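Local coordinates for extracellular solute-binding protein family 1 (Pseudothermotoga lettingae, PDB 5CI5) that probably captures sugars outside the cell for an ABC transporter and binds alpha-D-tagatopyranose in its ligand pocket, at residues T26-G31 with K77-A82; G97-M102 with A302-S307; S42-F47 with W316-Y321; F60-Y65 with K188-T193. One frame throughout, in Å; residues are numbered along the deposited sequence. Where two conformers were deposited one is given.

Contact 1 of 4, residues T26-G31 with K77-A82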
loop_
_atom_site.group_PDB
_atom_site.type_symbol
_atom_site.label_atom_id
_atom_site.label_comp_id
_atom_site.label_asym_id
_atom_site.label_seq_id
_atom_site.Cartn_x
_atom_site.Cartn_y
_atom_site.Cartn_z
ATOM N N THR A 26 22.482 8.864 -6.004
ATOM C CA THR A 26 21.551 9.174 -4.931
ATOM C C THR A 26 20.311 8.301 -5.061
ATOM O O THR A 26 19.692 8.284 -6.141
ATOM C CB THR A 26 21.135 10.664 -4.962
ATOM O OG1 THR A 26 22.303 11.482 -4.826
ATOM C CG2 THR A 26 20.166 11.021 -3.847
ATOM N N ILE A 27 19.933 7.611 -3.970
ATOM C CA ILE A 27 18.685 6.860 -3.915
ATOM C C ILE A 27 17.736 7.459 -2.878
ATOM O O ILE A 27 18.139 7.772 -1.774
ATOM C CB ILE A 27 18.919 5.346 -3.630
ATOM C CG1 ILE A 27 17.597 4.561 -3.681
ATOM C CG2 ILE A 27 19.631 5.097 -2.301
ATOM C CD1 ILE A 27 17.751 3.033 -3.581
ATOM N N TRP A 28 16.473 7.622 -3.260
ATOM C CA TRP A 28 15.421 8.023 -2.340
ATOM C C TRP A 28 14.531 6.843 -2.053
ATOM O O TRP A 28 13.934 6.281 -2.983
ATOM C CB TRP A 28 14.589 9.152 -2.923
ATOM C CG TRP A 28 15.293 10.457 -2.906
ATOM C CD1 TRP A 28 16.610 10.683 -2.600
ATOM C CD2 TRP A 28 14.714 11.738 -3.177
ATOM N NE1 TRP A 28 16.886 12.041 -2.674
ATOM C CE2 TRP A 28 15.737 12.702 -3.017
ATOM C CE3 TRP A 28 13.429 12.168 -3.531
ATOM C CZ2 TRP A 28 15.510 14.062 -3.214
ATOM C CZ3 TRP A 28 13.215 13.524 -3.717
ATOM C CH2 TRP A 28 14.240 14.447 -3.558
ATOM N N ILE A 29 14.419 6.496 -0.771
ATOM C CA ILE A 29 13.597 5.383 -0.322
ATOM C C ILE A 29 12.447 5.967 0.469
ATOM O O ILE A 29 12.648 6.729 1.414
ATOM C CB ILE A 29 14.396 4.397 0.529
ATOM C CG1 ILE A 29 15.622 3.925 -0.249
ATOM C CG2 ILE A 29 13.531 3.202 0.943
ATOM C CD1 ILE A 29 16.633 3.156 0.547
ATOM N N GLY A 30 11.241 5.619 0.042
ATOM C CA GLY A 30 10.047 6.201 0.605
ATOM C C GLY A 30 8.987 5.195 0.988
ATOM O O GLY A 30 8.920 4.093 0.449
ATOM N N GLY A 31 8.162 5.594 1.946
ATOM C CA GLY A 31 7.057 4.776 2.388
ATOM C C GLY A 31 7.397 4.093 3.681
ATOM O O GLY A 31 8.447 4.340 4.289
ATOM N N LYS A 77 15.742 17.876 -10.243
ATOM C CA LYS A 77 16.773 17.638 -9.243
ATOM C C LYS A 77 16.449 16.442 -8.311
ATOM O O LYS A 77 15.416 15.811 -8.439
ATOM C CB LYS A 77 16.960 18.891 -8.389
ATOM C CG LYS A 77 17.231 20.151 -9.181
ATOM C CD LYS A 77 18.521 20.040 -9.967
ATOM C CE LYS A 77 18.825 21.354 -10.679
ATOM N NZ LYS A 77 20.111 21.282 -11.418
ATOM N N GLY A 78 17.361 16.135 -7.392
ATOM C CA GLY A 78 17.118 15.119 -6.378
ATOM C C GLY A 78 17.733 13.755 -6.670
ATOM O O GLY A 78 18.964 13.633 -6.711
ATOM N N PRO A 79 16.896 12.715 -6.874
ATOM C CA PRO A 79 17.487 11.373 -6.924
ATOM C C PRO A 79 17.876 10.871 -8.325
ATOM O O PRO A 79 17.331 11.309 -9.354
ATOM C CB PRO A 79 16.361 10.505 -6.360
ATOM C CG PRO A 79 15.171 11.155 -6.890
ATOM C CD PRO A 79 15.423 12.636 -6.830
ATOM N N ASP A 80 18.818 9.928 -8.354
ATOM C CA ASP A 80 19.116 9.138 -9.536
ATOM C C ASP A 80 18.254 7.880 -9.596
ATOM O O ASP A 80 17.977 7.376 -10.678
ATOM C CB ASP A 80 20.584 8.756 -9.547
ATOM C CG ASP A 80 21.479 9.969 -9.480
ATOM O OD1 ASP A 80 21.293 10.850 -10.329
ATOM O OD2 ASP A 80 22.334 10.061 -8.575
ATOM N N LEU A 81 17.863 7.368 -8.425
ATOM C CA LEU A 81 16.974 6.212 -8.301
ATOM C C LEU A 81 15.987 6.526 -7.192
ATOM O O LEU A 81 16.395 7.001 -6.145
ATOM C CB LEU A 81 17.758 4.932 -7.980
ATOM C CG LEU A 81 16.985 3.623 -8.118
ATOM C CD1 LEU A 81 16.583 3.333 -9.536
ATOM C CD2 LEU A 81 17.841 2.469 -7.541
ATOM N N ALA A 82 14.690 6.327 -7.438
ATOM C CA ALA A 82 13.651 6.721 -6.472
ATOM C C ALA A 82 12.601 5.651 -6.341
ATOM O O ALA A 82 12.207 5.045 -7.322
ATOM C CB ALA A 82 12.948 8.032 -6.884
#
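W28 and P79 cross at about a right angle, the proline lying flat over the indole, where strand 25-30 runs parallel to the start of strand 81-85. Strand 55-60 flanks strand 25-30 on its other side, the 2-1-3 strand order that opens the alpha/beta lobe of a type II periplasmic binding protein. P79 CD sits 3.6 Å above the centre of the six-membered ring of W28, only 3° off its normal, in a CH-pi contact, while P79 CB rests 3.6 Å from W28 CG. The backbone of G78 continues past the far end of the indole, with G78 CA 3.7 Å from W28 CZ2. Helix 62-75 adds Y65, L69 and A72 around the same side chain. Without the indole, as with an alanine here, the pyrrolidine of P79 would probably lose its aromatic platform and a gap would open towards helix 62-75. On the sheet face carrying I27 and L81 the two side chains lie alongside and point the same way, towards L318 of helix 312-322. At the strand entrance D80 turns its carboxylate back, CG beside its own backbone N (chi1 -57°), and OD2 accepts T26 N at 2.8 Å on its anti side; K23, S309 and N311 hold the same carboxylate. T26 O is gripped twice, by the amides of D80 and L81. Further along, L81 O receives W28 N at 3.0 Å and also faces I27 CA, whose C-H...O contact spans 3.2 Å.

Contact 2 of 4, residues G97-M102 with A302-S307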
loop_
_atom_site.group_PDB
_atom_site.type_symbol
_atom_site.label_atom_id
_atom_site.label_comp_id
_atom_site.label_asym_id
_atom_site.label_seq_id
_atom_site.Cartn_x
_atom_site.Cartn_y
_atom_site.Cartn_z
ATOM N N GLY A 97 7.106 12.904 -19.030
ATOM C CA GLY A 97 8.483 12.781 -19.473
ATOM C C GLY A 97 9.507 12.813 -18.349
ATOM O O GLY A 97 10.678 13.037 -18.582
ATOM N N TRP A 98 9.058 12.604 -17.114
ATOM C CA TRP A 98 9.938 12.736 -15.956
ATOM C C TRP A 98 10.782 11.503 -15.693
ATOM O O TRP A 98 11.741 11.564 -14.900
ATOM C CB TRP A 98 9.106 13.033 -14.718
ATOM C CG TRP A 98 8.527 14.414 -14.646
ATOM C CD1 TRP A 98 8.784 15.476 -15.459
ATOM C CD2 TRP A 98 7.565 14.872 -13.681
ATOM N NE1 TRP A 98 8.048 16.562 -15.056
ATOM C CE2 TRP A 98 7.290 16.215 -13.970
ATOM C CE3 TRP A 98 6.902 14.265 -12.609
ATOM C CZ2 TRP A 98 6.397 16.983 -13.204
ATOM C CZ3 TRP A 98 6.028 15.031 -11.841
ATOM C CH2 TRP A 98 5.770 16.367 -12.162
ATOM N N LEU A 99 10.420 10.382 -16.316
ATOM C CA LEU A 99 11.090 9.099 -16.075
ATOM C C LEU A 99 11.807 8.512 -17.296
ATOM O O LEU A 99 11.312 8.536 -18.413
ATOM C CB LEU A 99 10.074 8.063 -15.570
ATOM C CG LEU A 99 9.331 8.398 -14.280
ATOM C CD1 LEU A 99 8.447 7.220 -13.878
ATOM C CD2 LEU A 99 10.230 8.777 -13.110
ATOM N N GLU A 100 12.995 7.987 -17.043
ATOM C CA GLU A 100 13.757 7.239 -18.047
ATOM C C GLU A 100 13.071 5.906 -18.333
ATOM O O GLU A 100 12.700 5.201 -17.401
ATOM C CB GLU A 100 15.178 7.004 -17.533
ATOM C CG GLU A 100 16.103 6.271 -18.493
ATOM C CD GLU A 100 16.659 7.146 -19.592
ATOM O OE1 GLU A 100 16.313 8.352 -19.689
ATOM O OE2 GLU A 100 17.491 6.630 -20.357
ATOM N N PRO A 101 12.887 5.551 -19.620
ATOM C CA PRO A 101 12.314 4.226 -19.905
ATOM C C PRO A 101 13.253 3.118 -19.457
ATOM O O PRO A 101 14.484 3.284 -19.456
ATOM C CB PRO A 101 12.151 4.217 -21.437
ATOM C CG PRO A 101 13.188 5.176 -21.913
ATOM C CD PRO A 101 13.234 6.267 -20.858
HETATM N N MSE A 102 12.690 1.992 -19.039
HETATM C CA MSE A 102 13.515 0.857 -18.625
HETATM C C MSE A 102 13.254 -0.402 -19.508
HETATM O O MSE A 102 13.631 -1.509 -19.132
HETATM C CB MSE A 102 13.295 0.597 -17.102
HETATM C CG MSE A 102 13.920 1.725 -16.160
HETATM SE SE MSE A 102 13.320 1.872 -14.255
HETATM C CE MSE A 102 14.433 0.470 -13.500
ATOM N N ALA A 302 7.941 0.607 -6.787
ATOM C CA ALA A 302 8.890 0.402 -7.874
ATOM C C ALA A 302 10.085 1.331 -7.719
ATOM O O ALA A 302 10.007 2.355 -7.043
ATOM C CB ALA A 302 8.235 0.650 -9.237
ATOM N N LEU A 303 11.183 0.938 -8.347
ATOM C CA LEU A 303 12.360 1.766 -8.500
ATOM C C LEU A 303 12.295 2.449 -9.869
ATOM O O LEU A 303 12.095 1.789 -10.885
ATOM C CB LEU A 303 13.640 0.942 -8.376
ATOM C CG LEU A 303 13.734 0.118 -7.109
ATOM C CD1 LEU A 303 14.904 -0.854 -7.189
ATOM C CD2 LEU A 303 13.888 1.025 -5.911
ATOM N N VAL A 304 12.434 3.769 -9.872
ATOM C CA VAL A 304 12.385 4.551 -11.117
ATOM C C VAL A 304 13.634 5.424 -11.232
ATOM O O VAL A 304 14.251 5.755 -10.237
ATOM C CB VAL A 304 11.121 5.448 -11.229
ATOM C CG1 VAL A 304 9.876 4.598 -11.024
ATOM C CG2 VAL A 304 11.151 6.609 -10.245
ATOM N N ILE A 305 13.983 5.769 -12.466
ATOM C CA ILE A 305 15.151 6.595 -12.773
ATOM C C ILE A 305 14.680 7.864 -13.453
ATOM O O ILE A 305 14.136 7.788 -14.548
ATOM C CB ILE A 305 16.127 5.846 -13.690
ATOM C CG1 ILE A 305 16.651 4.590 -12.985
ATOM C CG2 ILE A 305 17.283 6.760 -14.114
ATOM C CD1 ILE A 305 17.426 3.679 -13.888
ATOM N N PRO A 306 14.888 9.031 -12.824
ATOM C CA PRO A 306 14.427 10.259 -13.462
ATOM C C PRO A 306 15.160 10.511 -14.783
ATOM O O PRO A 306 16.357 10.266 -14.890
ATOM C CB PRO A 306 14.746 11.346 -12.418
ATOM C CG PRO A 306 14.734 10.603 -11.117
ATOM C CD PRO A 306 15.408 9.299 -11.469
ATOM N N SER A 307 14.420 11.017 -15.771
ATOM C CA SER A 307 14.982 11.321 -17.066
ATOM C C SER A 307 16.038 12.431 -16.961
ATOM O O SER A 307 16.893 12.559 -17.840
ATOM C CB SER A 307 13.857 11.733 -18.003
ATOM O OG SER A 307 13.206 12.869 -17.457
HETATM O O HOH W 1 12.359 5.047 -14.613
#
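The S307 hydroxyl, set between its own backbone N and carbonyl carbon (chi1 59°), is carried onto G97 O and donates to it at 2.8 Å, in the carbonyl plane and on a lone pair. L99 instead has CG beside its backbone N (chi1 -59°) and an extended end, which lays CD2 3.7 Å from V304 CG2, the two side chains crossing obliquely. Between these points the backbones join directly. S307 N reaches W98 O at 2.9 Å through a nearly straight N-H, although it comes from well above the carbonyl plane and uses no lone pair; P306 CA also makes a C-H...O contact with W98 O. G97, with its positive phi, closes helix 89-95 in a Schellman motif, so the serine, bonded to its carbonyl, fastens the exit of that helix to the chain leaving strand 298-304. This strand runs antiparallel to both 81-85 and 128-138 in the central sheet, the reversed strand familiar from type II binding proteins. Past L99 and P306, which form a single bridge, E100 N meets I305 O at 2.8 Å. E100 CB lies beside I305 CG2, 4.0 Å away, and the side chain bends to a carboxylate whose OE1 forms a salt bridge with K312; that lysine also binds S307 O. Where the backbones diverge, a water accepts I305 N at 2.8 Å and lies equally close to E100 O, filling the place of a direct bond.

Contact 3 of 4, residues S42-F47 with W316-Y321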
loop_
_atom_site.group_PDB
_atom_site.type_symbol
_atom_site.label_atom_id
_atom_site.label_comp_id
_atom_site.label_asym_id
_atom_site.label_seq_id
_atom_site.Cartn_x
_atom_site.Cartn_y
_atom_site.Cartn_z
ATOM N N SER A 42 22.773 -1.703 5.704
ATOM C CA SER A 42 23.497 -2.935 5.393
ATOM C C SER A 42 23.449 -3.292 3.909
ATOM O O SER A 42 24.464 -3.595 3.288
ATOM C CB SER A 42 22.927 -4.079 6.212
ATOM O OG SER A 42 23.255 -3.885 7.566
ATOM N N VAL A 43 22.248 -3.286 3.348
ATOM C CA VAL A 43 22.081 -3.587 1.935
ATOM C C VAL A 43 22.876 -2.644 1.033
ATOM O O VAL A 43 23.499 -3.090 0.067
ATOM C CB VAL A 43 20.581 -3.521 1.553
ATOM C CG1 VAL A 43 20.387 -3.580 0.052
ATOM C CG2 VAL A 43 19.827 -4.666 2.225
ATOM N N ILE A 44 22.835 -1.345 1.326
ATOM C CA ILE A 44 23.492 -0.360 0.490
ATOM C C ILE A 44 25.015 -0.458 0.655
ATOM O O ILE A 44 25.750 -0.280 -0.312
ATOM C CB ILE A 44 22.975 1.091 0.803
ATOM C CG1 ILE A 44 21.480 1.220 0.429
ATOM C CG2 ILE A 44 23.816 2.143 0.072
ATOM C CD1 ILE A 44 21.179 1.148 -1.016
ATOM N N LYS A 45 25.484 -0.748 1.861
ATOM C CA LYS A 45 26.924 -0.859 2.067
ATOM C C LYS A 45 27.475 -2.022 1.249
ATOM O O LYS A 45 28.544 -1.899 0.651
ATOM C CB LYS A 45 27.269 -1.035 3.539
ATOM C CG LYS A 45 27.098 0.224 4.414
ATOM C CD LYS A 45 27.780 1.487 3.863
ATOM C CE LYS A 45 26.765 2.608 3.639
ATOM N NZ LYS A 45 27.246 3.678 2.730
ATOM N N THR A 46 26.728 -3.122 1.184
ATOM C CA THR A 46 27.161 -4.280 0.397
ATOM C C THR A 46 27.263 -3.881 -1.080
ATOM O O THR A 46 28.228 -4.226 -1.768
ATOM C CB THR A 46 26.205 -5.458 0.613
ATOM O OG1 THR A 46 26.307 -5.899 1.969
ATOM C CG2 THR A 46 26.517 -6.631 -0.303
ATOM N N PHE A 47 26.295 -3.104 -1.555
ATOM C CA PHE A 47 26.352 -2.624 -2.919
ATOM C C PHE A 47 27.615 -1.813 -3.158
ATOM O O PHE A 47 28.307 -2.011 -4.162
ATOM C CB PHE A 47 25.129 -1.764 -3.253
ATOM C CG PHE A 47 25.218 -1.092 -4.591
ATOM C CD1 PHE A 47 24.893 -1.768 -5.745
ATOM C CD2 PHE A 47 25.660 0.213 -4.689
ATOM C CE1 PHE A 47 24.984 -1.154 -6.992
ATOM C CE2 PHE A 47 25.773 0.838 -5.935
ATOM C CZ PHE A 47 25.421 0.161 -7.082
ATOM N N TRP A 316 20.646 2.202 -12.799
ATOM C CA TRP A 316 20.156 0.880 -13.180
ATOM C C TRP A 316 20.939 -0.214 -12.441
ATOM O O TRP A 316 20.328 -1.164 -11.930
ATOM C CB TRP A 316 20.221 0.640 -14.708
ATOM C CG TRP A 316 20.021 -0.791 -14.945
ATOM C CD1 TRP A 316 20.979 -1.710 -15.216
ATOM C CD2 TRP A 316 18.787 -1.502 -14.845
ATOM N NE1 TRP A 316 20.427 -2.962 -15.295
ATOM C CE2 TRP A 316 19.078 -2.862 -15.075
ATOM C CE3 TRP A 316 17.474 -1.130 -14.574
ATOM C CZ2 TRP A 316 18.106 -3.844 -15.051
ATOM C CZ3 TRP A 316 16.496 -2.120 -14.558
ATOM C CH2 TRP A 316 16.826 -3.457 -14.790
ATOM N N LYS A 317 22.275 -0.101 -12.361
ATOM C CA LYS A 317 23.072 -1.111 -11.652
ATOM C C LYS A 317 22.617 -1.285 -10.209
ATOM O O LYS A 317 22.497 -2.417 -9.722
ATOM C CB LYS A 317 24.578 -0.761 -11.674
ATOM C CG LYS A 317 25.278 -1.268 -12.913
ATOM C CD LYS A 317 25.458 -2.783 -12.805
ATOM C CE LYS A 317 25.829 -3.420 -14.126
ATOM N NZ LYS A 317 25.699 -4.902 -14.049
ATOM N N LEU A 318 22.318 -0.183 -9.526
ATOM C CA LEU A 318 21.769 -0.269 -8.176
ATOM C C LEU A 318 20.383 -0.951 -8.157
ATOM O O LEU A 318 20.120 -1.798 -7.308
ATOM C CB LEU A 318 21.689 1.130 -7.542
ATOM C CG LEU A 318 21.124 1.246 -6.121
ATOM C CD1 LEU A 318 21.862 0.345 -5.152
ATOM C CD2 LEU A 318 21.204 2.717 -5.657
ATOM N N ALA A 319 19.501 -0.587 -9.091
ATOM C CA ALA A 319 18.164 -1.208 -9.173
ATOM C C ALA A 319 18.283 -2.728 -9.386
ATOM O O ALA A 319 17.607 -3.517 -8.729
ATOM C CB ALA A 319 17.346 -0.563 -10.281
ATOM N N GLU A 320 19.173 -3.111 -10.282
ATOM C CA GLU A 320 19.442 -4.514 -10.591
ATOM C C GLU A 320 19.911 -5.263 -9.352
ATOM O O GLU A 320 19.393 -6.336 -9.012
ATOM C CB GLU A 320 20.494 -4.564 -11.697
ATOM C CG GLU A 320 20.845 -5.882 -12.259
ATOM C CD GLU A 320 21.902 -5.681 -13.328
ATOM O OE1 GLU A 320 23.088 -5.555 -12.974
ATOM O OE2 GLU A 320 21.535 -5.563 -14.499
ATOM N N TYR A 321 20.841 -4.655 -8.628
ATOM C CA TYR A 321 21.349 -5.265 -7.411
ATOM C C TYR A 321 20.243 -5.396 -6.358
ATOM O O TYR A 321 20.051 -6.463 -5.756
ATOM C CB TYR A 321 22.531 -4.457 -6.851
ATOM C CG TYR A 321 22.831 -4.744 -5.394
ATOM C CD1 TYR A 321 23.650 -5.801 -5.009
ATOM C CD2 TYR A 321 22.260 -3.972 -4.390
ATOM C CE1 TYR A 321 23.901 -6.050 -3.649
ATOM C CE2 TYR A 321 22.501 -4.221 -3.048
ATOM C CZ TYR A 321 23.315 -5.255 -2.684
ATOM O OH TYR A 321 23.537 -5.492 -1.325
#
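Helices 37-51 and 312-322 cross at 123°, their local axes 11.1 Å apart, and come nearest in backbone at F47 and Y321. The separation is filled by long side chains. Y321 stretches across with CG anti to its backbone N (chi1 161°) and delivers its hydroxyl to the other helix: OH donates to V43 O at 2.8 Å, in the carbonyl plane and on a lone pair. V43 O thereby serves two donors, since it also accepts F47 N at 3.2 Å in the ordinary helical bond. Around the hydroxyl close T46 CB and CG2, while V43 CG1 lies 3.8 Å from Y321 CE2. F47 CB covers one face of the tyrosine, towards its rim. The two rings meet obliquely, their planes at 57° and centroids 5.4 Å apart. L318 covers a face of the F47 ring, its CD1 almost on the normal, 3.6 Å from the centroid, while Y321 CG lies at the edge. A phenylalanine in place of Y321 would probably keep much of this packing but leave V43 O without its second donor and the ring without a polar tether. Beneath the pair lies the central sheet, where I44 and F47 touch V55 of strand 55-60; helix 325-335 flanks them through W331 against V43 and V327 against Y321, and F47 also stacks on Y51 one turn onward.

Contact 4 of 4, residues F60-Y65 with K188-T193. With T6T (alpha-D-tagatopyranose), chain C.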
loop_
_atom_site.group_PDB
_atom_site.type_symbol
_atom_site.label_atom_id
_atom_site.label_comp_id
_atom_site.label_asym_id
_atom_site.label_seq_id
_atom_site.Cartn_x
_atom_site.Cartn_y
_atom_site.Cartn_z
ATOM N N PHE A 60 12.321 8.645 3.429
ATOM C CA PHE A 60 11.132 9.486 3.498
ATOM C C PHE A 60 9.947 8.732 4.081
ATOM O O PHE A 60 9.605 7.654 3.595
ATOM C CB PHE A 60 10.703 9.976 2.115
ATOM C CG PHE A 60 11.707 10.829 1.407
ATOM C CD1 PHE A 60 12.767 10.253 0.754
ATOM C CD2 PHE A 60 11.559 12.212 1.353
ATOM C CE1 PHE A 60 13.664 11.017 0.054
ATOM C CE2 PHE A 60 12.464 12.988 0.656
ATOM C CZ PHE A 60 13.532 12.391 0.021
ATOM N N GLY A 61 9.261 9.340 5.044
ATOM C CA GLY A 61 7.986 8.804 5.498
ATOM C C GLY A 61 6.915 8.842 4.414
ATOM O O GLY A 61 6.940 9.665 3.499
ATOM N N PHE A 62 5.945 7.954 4.516
ATOM C CA PHE A 62 4.947 7.848 3.475
ATOM C C PHE A 62 4.111 9.084 3.272
ATOM O O PHE A 62 3.859 9.467 2.148
ATOM C CB PHE A 62 3.978 6.684 3.747
ATOM C CG PHE A 62 2.908 6.532 2.690
ATOM C CD1 PHE A 62 3.238 6.117 1.410
ATOM C CD2 PHE A 62 1.598 6.831 2.966
ATOM C CE1 PHE A 62 2.277 5.987 0.428
ATOM C CE2 PHE A 62 0.617 6.704 1.981
ATOM C CZ PHE A 62 0.956 6.287 0.713
ATOM N N ASP A 63 3.679 9.717 4.349
ATOM C CA ASP A 63 2.545 10.629 4.249
ATOM C C ASP A 63 2.877 11.895 3.446
ATOM O O ASP A 63 1.967 12.529 2.905
ATOM C CB ASP A 63 2.045 11.014 5.638
ATOM C CG ASP A 63 1.380 9.857 6.378
ATOM O OD1 ASP A 63 1.341 8.728 5.862
ATOM O OD2 ASP A 63 0.879 10.088 7.503
ATOM N N THR A 64 4.152 12.250 3.357
ATOM C CA THR A 64 4.545 13.439 2.587
ATOM C C THR A 64 5.457 13.119 1.415
ATOM O O THR A 64 5.966 14.039 0.754
ATOM C CB THR A 64 5.255 14.496 3.474
ATOM O OG1 THR A 64 6.446 13.956 4.047
ATOM C CG2 THR A 64 4.334 14.952 4.579
ATOM N N TYR A 65 5.642 11.834 1.108
ATOM C CA TYR A 65 6.658 11.484 0.124
ATOM C C TYR A 65 6.245 11.870 -1.309
ATOM O O TYR A 65 7.085 12.345 -2.074
ATOM C CB TYR A 65 7.006 9.994 0.211
ATOM C CG TYR A 65 8.059 9.540 -0.792
ATOM C CD1 TYR A 65 9.229 10.270 -0.979
ATOM C CD2 TYR A 65 7.885 8.378 -1.550
ATOM C CE1 TYR A 65 10.204 9.852 -1.878
ATOM C CE2 TYR A 65 8.865 7.949 -2.467
ATOM C CZ TYR A 65 10.004 8.708 -2.639
ATOM O OH TYR A 65 10.975 8.327 -3.528
ATOM N N LYS A 188 -6.187 12.676 5.306
ATOM C CA LYS A 188 -5.951 13.078 3.919
ATOM C C LYS A 188 -4.678 12.415 3.378
ATOM O O LYS A 188 -3.685 13.068 3.021
ATOM C CB LYS A 188 -5.868 14.594 3.805
ATOM C CG LYS A 188 -7.199 15.313 4.064
ATOM C CD LYS A 188 -8.298 14.898 3.055
ATOM C CE LYS A 188 -7.936 15.171 1.600
ATOM N NZ LYS A 188 -7.866 16.626 1.288
ATOM N N THR A 189 -4.735 11.091 3.337
ATOM C CA THR A 189 -3.642 10.252 2.877
ATOM C C THR A 189 -4.233 9.096 2.053
ATOM O O THR A 189 -5.444 8.813 2.107
ATOM C CB THR A 189 -2.818 9.665 4.036
ATOM O OG1 THR A 189 -3.665 8.778 4.779
ATOM C CG2 THR A 189 -2.219 10.740 4.960
ATOM N N GLU A 190 -3.365 8.432 1.288
ATOM C CA GLU A 190 -3.770 7.352 0.412
ATOM C C GLU A 190 -4.463 6.230 1.174
ATOM O O GLU A 190 -5.272 5.538 0.589
ATOM C CB GLU A 190 -2.542 6.811 -0.325
ATOM C CG GLU A 190 -2.813 5.735 -1.340
ATOM C CD GLU A 190 -3.552 6.196 -2.571
ATOM O OE1 GLU A 190 -3.772 7.412 -2.739
ATOM O OE2 GLU A 190 -3.924 5.327 -3.368
ATOM N N HIS A 191 -4.128 6.039 2.455
ATOM C CA HIS A 191 -4.744 4.966 3.244
ATOM C C HIS A 191 -6.275 5.077 3.203
ATOM O O HIS A 191 -7.000 4.079 3.207
ATOM C CB HIS A 191 -4.327 4.981 4.727
ATOM C CG HIS A 191 -2.867 5.178 4.990
ATOM N ND1 HIS A 191 -2.279 6.425 5.010
ATOM C CD2 HIS A 191 -1.895 4.301 5.342
ATOM C CE1 HIS A 191 -1.002 6.302 5.329
ATOM N NE2 HIS A 191 -0.742 5.020 5.529
ATOM N N THR A 192 -6.779 6.300 3.232
ATOM C CA THR A 192 -8.215 6.527 3.257
ATOM C C THR A 192 -8.889 6.123 1.933
ATOM O O THR A 192 -9.942 5.478 1.916
ATOM C CB THR A 192 -8.476 7.991 3.605
ATOM O OG1 THR A 192 -7.932 8.221 4.910
ATOM C CG2 THR A 192 -9.993 8.331 3.573
ATOM N N THR A 193 -8.238 6.416 0.819
ATOM C CA THR A 193 -8.707 5.931 -0.464
ATOM C C THR A 193 -8.681 4.426 -0.523
ATOM O O THR A 193 -9.615 3.804 -1.014
ATOM C CB THR A 193 -7.864 6.485 -1.602
ATOM O OG1 THR A 193 -8.006 7.899 -1.557
ATOM C CG2 THR A 193 -8.324 5.960 -2.992
HETATM O O3 T6T C . 0.710 -0.774 -0.453
HETATM C C3 T6T C . 1.768 0.179 -0.431
HETATM C C4 T6T C . 1.394 1.346 -1.344
HETATM O O4 T6T C . 1.064 0.860 -2.652
HETATM C C5 T6T C . 0.220 2.070 -0.722
HETATM O O5 T6T C . -0.164 3.181 -1.534
HETATM C C6 T6T C . 0.565 2.519 0.694
HETATM O O6 T6T C . 0.891 1.373 1.478
HETATM C C2 T6T C . 2.006 0.631 0.973
HETATM O O2 T6T C . 3.180 1.450 1.020
HETATM C C1 T6T C . 2.213 -0.569 1.923
HETATM O O1 T6T C . 3.220 -1.425 1.525
HETATM O O HOH W 2 -0.540 12.049 2.011
#
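T189 OG1 and H191 ND1 lie 2.7 Å apart in a hydrogen bond at the start of helix 190-202, fixing the turn of an imidazole that meets F62 and D63 of helix 62-75. The two helix starts approach each other beside the sugar-binding cleft, which in type II binding proteins lies between two lobes. F62 and H191 slide past each other in opposite directions and form an offset edge-to-face pair: the edge of the phenyl, with CD2 3.6 Å from H191 CE1, is turned to the imidazole face, the planes 79° apart. D63 OD1 comes to the imidazole edge in its plane, 3.4 Å from H191 CE1. D248 takes up H191 NE2, and the two nearby carboxylates, D63 and D248, would probably favour a positive histidine. H246 stacks on the H191 ring and binds D63 OD2, so both groups are held in place from outside. Beside it, T189 CG2 packs 4.0 Å from D63 CG. A water hydrogen-bonded to D63 O at 2.7 Å extends only a weak, long bond to K188 O. E190 lays CB in the plane of the phenyl edge, then bends away at chi2 (69°) towards R370, S380 and Y376, with CG passing the sugar. F62, its CG anti to the backbone N (chi1 180°), points its ring into the pocket, where CZ stands 3.8 Å from C6 of alpha-D-tagatopyranose.

Contacts 1, 2 and 3 gather on one side of the chain's centre and touch one another, about 11 to 17 Å apart between centres. Contacts 1 and 2 share the central sheet, joined by A82 O and V304 N, a probable hydrogen bond between strands 81-85 and 298-304; contact 3 lays helix 312-322 over it. Contact 4 lies at the ligand pocket, its centre about 17 Å from that of contact 1 but linked to it through strands 25-30 and 55-60. Along the chain, contact 1 closes before contact 2 opens, and contact 3 encloses contacts 2 and 4. Late segments thus return to complete the lobe built at the start, as in type II binding proteins.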